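Local coordinates for protein putative HAD family hydrolase (PDB 3MMZ) that probably forms the HAD-type, KdsC-like phosphatase part of a longer bacterial protein predicted to activate N-acylneuraminate with CTP, at residues Asp13-Asp18 with Ser54-Leu59; Glu103-Val108 with Ala119-Pro124. One frame throughout, in Å; residues are numbered along the deposited sequence.

Contact 1: residues Asp13-Asp18 with Ser54-Leu59; sequences DAVVLD and SGLTML. With CA (calcium ion), chain M.
Val15 is held to the strand of residues 57-59 through both its N and its O: its N donates to Thr57 O at 2.9 Å, and its O takes a weak, bent bond from Leu59 N. Thr57 N to Asp13 O and a short bond from Leu17 N to Leu59 O (2.7 Å) complete the parallel pairing, whose strand axes diverge by 7°. On one face the selenomethionine Met58, folded back at its second and third torsions (-70° and -58°), lays its CE against Val15 CB at 4.0 Å, while Leu56 CD1 meets Val15 CG2. On the other face Val16 CG1 rests beside Leu59 CD2, both side chains pointing the same way. Helix 42-53 backs the Met58 side and Trp94 of helix 87-98 the Leu59 side. Beyond the strand, Asp18 OD2 binds the calcium ion at 2.4 Å, together with three waters, Asp20 and Asn110. The pairing thus holds one edge of the central strand of the Rossmann-like HAD fold and places the carboxylate of Asp18, consistent with the first aspartate of the DxD motif, at the strand end, where one oxygen, OD2, takes both the calcium and the Thr22 hydroxyl.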
ATOM      1  N   ASP D  13       7.412  -9.249 -34.652  1.00 17.96           N
ATOM      2  CA  ASP D  13       8.385  -8.497 -35.449  1.00 18.28           C
ATOM      3  C   ASP D  13       8.372  -7.002 -35.149  1.00 16.86           C
ATOM      4  O   ASP D  13       9.302  -6.282 -35.526  1.00 16.53           O
ATOM      5  CB  ASP D  13       8.149  -8.729 -36.943  1.00 19.72           C
ATOM      6  CG  ASP D  13       8.219 -10.188 -37.322  1.00 24.52           C
ATOM      7  OD1 ASP D  13       9.100 -10.909 -36.806  1.00 20.94           O
ATOM      8  OD2 ASP D  13       7.381 -10.623 -38.131  1.00 20.87           O
ATOM      9  N   ALA D  14       7.328  -6.538 -34.459  1.00 16.02           N
ATOM     10  CA  ALA D  14       7.147  -5.114 -34.189  1.00 15.38           C
ATOM     11  C   ALA D  14       6.582  -4.858 -32.794  1.00 14.92           C
ATOM     12  O   ALA D  14       5.805  -5.665 -32.287  1.00 15.01           O
ATOM     13  CB  ALA D  14       6.221  -4.506 -35.219  1.00 15.50           C
ATOM     14  N   VAL D  15       6.958  -3.728 -32.199  1.00 14.68           N
ATOM     15  CA  VAL D  15       6.387  -3.280 -30.920  1.00 14.85           C
ATOM     16  C   VAL D  15       5.876  -1.848 -31.083  1.00 15.11           C
ATOM     17  O   VAL D  15       6.660  -0.912 -31.316  1.00 16.01           O
ATOM     18  CB  VAL D  15       7.411  -3.351 -29.748  1.00 14.84           C
ATOM     19  CG1 VAL D  15       6.846  -2.721 -28.476  1.00 15.06           C
ATOM     20  CG2 VAL D  15       7.815  -4.795 -29.465  1.00 15.01           C
ATOM     21  N   VAL D  16       4.561  -1.686 -30.962  1.00 13.81           N
ATOM     22  CA  VAL D  16       3.931  -0.384 -31.113  1.00 12.93           C
ATOM     23  C   VAL D  16       3.379   0.065 -29.765  1.00 12.73           C
ATOM     24  O   VAL D  16       2.660  -0.689 -29.105  1.00 11.93           O
ATOM     25  CB  VAL D  16       2.820  -0.403 -32.190  1.00 12.68           C
ATOM     26  CG1 VAL D  16       2.235   1.000 -32.377  1.00 10.85           C
ATOM     27  CG2 VAL D  16       3.377  -0.917 -33.529  1.00 10.81           C
ATOM     28  N   LEU D  17       3.728   1.280 -29.363  1.00 12.85           N
ATOM     29  CA  LEU D  17       3.374   1.778 -28.028  1.00 13.96           C
ATOM     30  C   LEU D  17       2.450   2.992 -28.073  1.00 14.54           C
ATOM     31  O   LEU D  17       2.727   3.976 -28.755  1.00 14.22           O
ATOM     32  CB  LEU D  17       4.646   2.135 -27.234  1.00 14.36           C
ATOM     33  CG  LEU D  17       5.750   1.078 -27.136  1.00 10.89           C
ATOM     34  CD1 LEU D  17       7.020   1.694 -26.553  1.00 15.01           C
ATOM     35  CD2 LEU D  17       5.324  -0.121 -26.303  1.00 14.67           C
ATOM     36  N   ASP D  18       1.341   2.903 -27.347  1.00 14.94           N
ATOM     37  CA  ASP D  18       0.587   4.076 -26.951  1.00 14.85           C
ATOM     38  C   ASP D  18       1.465   4.927 -26.009  1.00 14.52           C
ATOM     39  O   ASP D  18       2.453   4.427 -25.472  1.00 14.86           O
ATOM     40  CB  ASP D  18      -0.712   3.641 -26.274  1.00 15.39           C
ATOM     41  CG  ASP D  18      -1.474   4.802 -25.677  1.00 10.71           C
ATOM     42  OD1 ASP D  18      -1.775   5.772 -26.406  1.00 15.67           O
ATOM     43  OD2 ASP D  18      -1.754   4.752 -24.469  1.00 15.99           O
ATOM     44  N   SER D  54      17.517  -5.428 -30.444  1.00 18.57           N
ATOM     45  CA  SER D  54      17.214  -6.799 -30.843  1.00 18.95           C
ATOM     46  C   SER D  54      16.662  -6.897 -32.279  1.00 19.14           C
ATOM     47  O   SER D  54      16.425  -7.998 -32.785  1.00 19.91           O
ATOM     48  CB  SER D  54      16.261  -7.458 -29.835  1.00 18.78           C
ATOM     49  OG  SER D  54      14.908  -7.098 -30.066  1.00 19.51           O
ATOM     50  N   GLY D  55      16.454  -5.754 -32.930  1.00 18.58           N
ATOM     51  CA  GLY D  55      16.011  -5.739 -34.329  1.00 18.40           C
ATOM     52  C   GLY D  55      14.507  -5.647 -34.527  1.00 18.04           C
ATOM     53  O   GLY D  55      14.014  -5.779 -35.649  1.00 17.87           O
ATOM     54  N   LEU D  56      13.768  -5.423 -33.443  1.00 17.73           N
ATOM     55  CA  LEU D  56      12.326  -5.246 -33.542  1.00 17.50           C
ATOM     56  C   LEU D  56      12.005  -3.880 -34.123  1.00 17.77           C
ATOM     57  O   LEU D  56      12.654  -2.891 -33.784  1.00 17.81           O
ATOM     58  CB  LEU D  56      11.669  -5.394 -32.170  1.00 17.03           C
ATOM     59  CG  LEU D  56      11.566  -6.813 -31.620  1.00 15.92           C
ATOM     60  CD1 LEU D  56      11.295  -6.766 -30.127  1.00 17.06           C
ATOM     61  CD2 LEU D  56      10.468  -7.591 -32.338  1.00 17.25           C
ATOM     62  N   THR D  57      11.014  -3.830 -35.006  1.00 18.04           N
ATOM     63  CA  THR D  57      10.549  -2.555 -35.542  1.00 19.48           C
ATOM     64  C   THR D  57       9.667  -1.841 -34.508  1.00 20.97           C
ATOM     65  O   THR D  57       8.658  -2.391 -34.060  1.00 21.08           O
ATOM     66  CB  THR D  57       9.805  -2.749 -36.880  1.00 19.79           C
ATOM     67  OG1 THR D  57      10.622  -3.520 -37.773  1.00 20.76           O
ATOM     68  CG2 THR D  57       9.495  -1.404 -37.516  1.00 21.20           C
HETATM   69  N   MSE D  58      10.067  -0.627 -34.132  1.00 22.02           N
HETATM   70  CA  MSE D  58       9.432   0.125 -33.044  1.00 24.08           C
HETATM   71  C   MSE D  58       8.583   1.273 -33.566  1.00 22.69           C
HETATM   72  O   MSE D  58       8.814   1.777 -34.674  1.00 22.69           O
HETATM   73  CB  MSE D  58      10.484   0.709 -32.095  1.00 27.22           C
HETATM   74  CG  MSE D  58      11.637  -0.215 -31.741  1.00 24.09           C
HETATM   75 SE   MSE D  58      11.086  -1.689 -30.581  1.00 32.53          SE
HETATM   76  CE  MSE D  58      10.357  -0.719 -29.054  1.00 23.43           C
ATOM     77  N   LEU D  59       7.614   1.696 -32.756  1.00 20.37           N
ATOM     78  CA  LEU D  59       6.745   2.814 -33.107  1.00 18.48           C
ATOM     79  C   LEU D  59       5.971   3.296 -31.900  1.00 17.70           C
ATOM     80  O   LEU D  59       5.429   2.488 -31.152  1.00 17.24           O
ATOM     81  CB  LEU D  59       5.752   2.410 -34.201  1.00 17.88           C
ATOM     82  CG  LEU D  59       4.827   3.514 -34.740  1.00 17.20           C
ATOM     83  CD1 LEU D  59       5.604   4.566 -35.516  1.00 17.62           C
ATOM     84  CD2 LEU D  59       3.704   2.934 -35.582  1.00 17.94           C
TER
HETATM   85 CA    CA M 500      -3.516   6.241 -23.665  1.00 13.99          CA
HETATM   86  O   HOH W   1      -3.301   8.216 -25.005  1.00 16.97           O
HETATM   87  O   HOH W   2      -4.639   7.427 -21.985  1.00 22.55           O
HETATM   88  O   HOH W   3      -5.056   5.276 -25.148  1.00 15.04           O

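Contact 2: residues Glu103-Val108 with Ala119-Pro124; sequences ERVLYV and ALVGWP
Two backbone hydrogen bonds join Trp123 to the strand of residues 105-108. Trp123 N donates to Val105 O at 3.0 Å, almost in line with the carbonyl, whereas Tyr107 N reaches Trp123 O from well above the carbonyl plane, 42° out of it. Weaker CA-H...O contacts run alongside, the straightest from Gly122 CA to Glu103 O (3.4 Å, 173° at the hydrogen). Glycine suits this point, since a CB on Gly122 would run into Glu103 O.

Among the apolar contacts, Val121 packs on the face that carries Val105 and Tyr107. Its CG1 meets Val105 CG1 at 3.9 Å, the two side chains crossing at about a right angle; with CG1 anti to the carbonyl carbon (chi1 -56°), CG2 falls between the backbone N and that carbon and touches Tyr107 CB at 3.7 Å. With an alanine here both methyl contacts go, which is likely to leave a gap beside Val105 and the root of the Tyr107 side chain. On the other face, Leu106 CB packs obliquely on Trp123 CB at 4.1 Å.

Water provides a polar link: it accepts from Trp123 NE1 at 2.9 Å, in the plane of the indole at its edge, and donates a weak bond to Glu103 O. Arg139 adds a cation-pi contact to the indole and a hydrogen bond to Gly122 O.

Together the segments close a beta-alpha-beta unit, strand 105-109, helix 115-120 and strand 123-126. Tyr107 lies against Cys117 and Phe118 of that helix, its OH bonded to Asp114, and also touches Leu91 of helix 87-98; Val105 and Tyr107 continue onto Val16 of strand 14-17.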
ATOM      1  N   GLU D 103      -0.562  -9.938 -37.248  1.00 20.23           N
ATOM      2  CA  GLU D 103      -0.540 -11.058 -36.309  1.00 20.59           C
ATOM      3  C   GLU D 103       0.777 -11.155 -35.519  1.00 20.07           C
ATOM      4  O   GLU D 103       0.840 -11.832 -34.483  1.00 19.67           O
ATOM      5  CB  GLU D 103      -0.867 -12.385 -37.012  1.00 21.04           C
ATOM      6  CG  GLU D 103      -0.093 -12.657 -38.299  1.00 34.72           C
ATOM      7  CD  GLU D 103      -0.858 -12.276 -39.572  1.00 21.84           C
ATOM      8  OE1 GLU D 103      -1.552 -11.229 -39.604  1.00 34.45           O
ATOM      9  OE2 GLU D 103      -0.745 -13.038 -40.556  1.00 34.86           O
ATOM     10  N   ARG D 104       1.812 -10.465 -36.002  1.00 19.48           N
ATOM     11  CA  ARG D 104       3.131 -10.486 -35.363  1.00 19.19           C
ATOM     12  C   ARG D 104       3.492  -9.105 -34.815  1.00 18.31           C
ATOM     13  O   ARG D 104       4.662  -8.774 -34.639  1.00 18.47           O
ATOM     14  CB  ARG D 104       4.199 -11.035 -36.329  1.00 19.59           C
ATOM     15  CG  ARG D 104       3.958 -12.501 -36.741  1.00 19.37           C
ATOM     16  CD  ARG D 104       5.028 -13.050 -37.688  1.00 19.93           C
ATOM     17  NE  ARG D 104       6.376 -12.807 -37.176  1.00 19.30           N
ATOM     18  CZ  ARG D 104       7.019 -13.587 -36.314  1.00 19.82           C
ATOM     19  NH1 ARG D 104       6.458 -14.696 -35.851  1.00 19.29           N
ATOM     20  NH2 ARG D 104       8.233 -13.246 -35.906  1.00 19.37           N
ATOM     21  N   VAL D 105       2.463  -8.308 -34.533  1.00 17.37           N
ATOM     22  CA  VAL D 105       2.641  -7.004 -33.920  1.00 16.04           C
ATOM     23  C   VAL D 105       2.183  -7.051 -32.459  1.00 14.61           C
ATOM     24  O   VAL D 105       1.106  -7.583 -32.130  1.00 14.14           O
ATOM     25  CB  VAL D 105       1.896  -5.888 -34.701  1.00 16.55           C
ATOM     26  CG1 VAL D 105       2.001  -4.539 -33.983  1.00 13.34           C
ATOM     27  CG2 VAL D 105       2.468  -5.766 -36.122  1.00 13.89           C
ATOM     28  N   LEU D 106       3.026  -6.508 -31.593  1.00 13.75           N
ATOM     29  CA  LEU D 106       2.670  -6.310 -30.193  1.00 12.57           C
ATOM     30  C   LEU D 106       2.295  -4.845 -30.008  1.00 12.56           C
ATOM     31  O   LEU D 106       3.092  -3.945 -30.289  1.00 13.16           O
ATOM     32  CB  LEU D 106       3.844  -6.708 -29.293  1.00 12.00           C
ATOM     33  CG  LEU D 106       3.580  -6.832 -27.788  1.00 13.45           C
ATOM     34  CD1 LEU D 106       4.649  -7.711 -27.155  1.00 11.98           C
ATOM     35  CD2 LEU D 106       3.582  -5.450 -27.151  1.00 11.73           C
ATOM     36  N   TYR D 107       1.069  -4.596 -29.560  1.00 12.39           N
ATOM     37  CA  TYR D 107       0.623  -3.234 -29.312  1.00 12.98           C
ATOM     38  C   TYR D 107       0.280  -3.069 -27.841  1.00 13.03           C
ATOM     39  O   TYR D 107      -0.476  -3.865 -27.304  1.00 13.05           O
ATOM     40  CB  TYR D 107      -0.612  -2.886 -30.157  1.00 13.80           C
ATOM     41  CG  TYR D 107      -1.154  -1.492 -29.865  1.00 17.87           C
ATOM     42  CD1 TYR D 107      -0.639  -0.373 -30.521  1.00 15.46           C
ATOM     43  CD2 TYR D 107      -2.175  -1.294 -28.937  1.00 15.40           C
ATOM     44  CE1 TYR D 107      -1.129   0.915 -30.261  1.00 18.14           C
ATOM     45  CE2 TYR D 107      -2.678  -0.010 -28.667  1.00 17.77           C
ATOM     46  CZ  TYR D 107      -2.148   1.087 -29.339  1.00 16.42           C
ATOM     47  OH  TYR D 107      -2.621   2.353 -29.093  1.00 18.35           O
ATOM     48  N   VAL D 108       0.811  -2.025 -27.212  1.00 12.87           N
ATOM     49  CA  VAL D 108       0.560  -1.764 -25.784  1.00 13.15           C
ATOM     50  C   VAL D 108      -0.331  -0.550 -25.609  1.00 12.95           C
ATOM     51  O   VAL D 108      -0.025   0.523 -26.137  1.00 13.10           O
ATOM     52  CB  VAL D 108       1.874  -1.489 -25.006  1.00 13.21           C
ATOM     53  CG1 VAL D 108       1.652  -1.628 -23.493  1.00 12.53           C
ATOM     54  CG2 VAL D 108       2.955  -2.431 -25.455  1.00 12.31           C
ATOM     55  N   ALA D 119      -7.887  -5.052 -31.583  1.00 13.01           N
ATOM     56  CA  ALA D 119      -8.557  -5.957 -32.537  1.00 14.03           C
ATOM     57  C   ALA D 119      -7.732  -6.222 -33.801  1.00 15.25           C
ATOM     58  O   ALA D 119      -7.832  -7.297 -34.399  1.00 16.10           O
ATOM     59  CB  ALA D 119      -9.952  -5.431 -32.916  1.00 14.15           C
ATOM     60  N   LEU D 120      -6.944  -5.231 -34.205  1.00 15.37           N
ATOM     61  CA  LEU D 120      -6.097  -5.313 -35.397  1.00 16.51           C
ATOM     62  C   LEU D 120      -4.898  -6.261 -35.239  1.00 15.94           C
ATOM     63  O   LEU D 120      -4.514  -6.936 -36.193  1.00 16.30           O
ATOM     64  CB  LEU D 120      -5.573  -3.916 -35.748  1.00 18.32           C
ATOM     65  CG  LEU D 120      -5.421  -3.332 -37.159  1.00 34.70           C
ATOM     66  CD1 LEU D 120      -4.986  -4.336 -38.236  1.00 19.81           C
ATOM     67  CD2 LEU D 120      -6.720  -2.662 -37.566  1.00 20.00           C
ATOM     68  N   VAL D 121      -4.299  -6.300 -34.051  1.00 15.41           N
ATOM     69  CA  VAL D 121      -2.977  -6.921 -33.895  1.00 15.28           C
ATOM     70  C   VAL D 121      -3.013  -8.288 -33.222  1.00 14.99           C
ATOM     71  O   VAL D 121      -3.987  -8.638 -32.556  1.00 15.38           O
ATOM     72  CB  VAL D 121      -1.983  -6.000 -33.159  1.00 15.61           C
ATOM     73  CG1 VAL D 121      -1.860  -4.665 -33.882  1.00 16.86           C
ATOM     74  CG2 VAL D 121      -2.406  -5.792 -31.682  1.00 15.90           C
ATOM     75  N   GLY D 122      -1.942  -9.052 -33.409  1.00 14.00           N
ATOM     76  CA  GLY D 122      -1.831 -10.392 -32.845  1.00 12.96           C
ATOM     77  C   GLY D 122      -1.638 -10.387 -31.338  1.00 12.04           C
ATOM     78  O   GLY D 122      -2.186 -11.233 -30.637  1.00 11.29           O
ATOM     79  N   TRP D 123      -0.879  -9.412 -30.846  1.00 11.81           N
ATOM     80  CA  TRP D 123      -0.473  -9.397 -29.446  1.00 12.18           C
ATOM     81  C   TRP D 123      -0.828  -8.082 -28.741  1.00 11.22           C
ATOM     82  O   TRP D 123       0.063  -7.275 -28.456  1.00 11.18           O
ATOM     83  CB  TRP D 123       1.031  -9.708 -29.337  1.00 12.68           C
ATOM     84  CG  TRP D 123       1.359 -11.150 -29.643  1.00 14.67           C
ATOM     85  CD1 TRP D 123       1.654 -11.691 -30.867  1.00 13.76           C
ATOM     86  CD2 TRP D 123       1.422 -12.226 -28.702  1.00 13.57           C
ATOM     87  NE1 TRP D 123       1.892 -13.039 -30.743  1.00 14.23           N
ATOM     88  CE2 TRP D 123       1.762 -13.391 -29.421  1.00 14.61           C
ATOM     89  CE3 TRP D 123       1.223 -12.316 -27.310  1.00 14.87           C
ATOM     90  CZ2 TRP D 123       1.913 -14.637 -28.801  1.00 13.69           C
ATOM     91  CZ3 TRP D 123       1.370 -13.559 -26.696  1.00 13.44           C
ATOM     92  CH2 TRP D 123       1.708 -14.700 -27.444  1.00 14.79           C
ATOM     93  N   PRO D 124      -2.131  -7.856 -28.462  1.00 10.70           N
ATOM     94  CA  PRO D 124      -2.488  -6.654 -27.712  1.00 10.49           C
ATOM     95  C   PRO D 124      -2.120  -6.850 -26.247  1.00 10.57           C
ATOM     96  O   PRO D 124      -2.375  -7.921 -25.698  1.00 10.28           O
ATOM     97  CB  PRO D 124      -4.011  -6.577 -27.861  1.00 10.82           C
ATOM     98  CG  PRO D 124      -4.449  -7.977 -28.169  1.00 13.54           C
ATOM     99  CD  PRO D 124      -3.329  -8.596 -28.931  1.00 11.00           C
TER
HETATM  100  O   HOH W   4       2.784 -14.301 -33.143  1.00 26.17           O

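Overall arrangement
From the N terminus, strand 14-17 comes first; contact 1 joins it to strand 57-62 across the antiparallel hairpin 27-31/36-41 and helix 42-53. The chain then adds strand 80-82 and helix 87-98 before contact 2 closes a much shorter loop through helix 115-120. The two contacts therefore follow in series, neither nesting nor crossing. In space they adjoin, because strand 14-17 lies between strands 57-62 and 105-109 in the six-stranded parallel sheet. A probable backbone hydrogen bond from Val16 N to Leu106 O, a salt bridge from Asp13 OD2 to Arg104 NE and packing of Leu17 on Val108 link them directly; the strands run 57-62, 14-17, 105-109, 123-126 through the middle of the sheet.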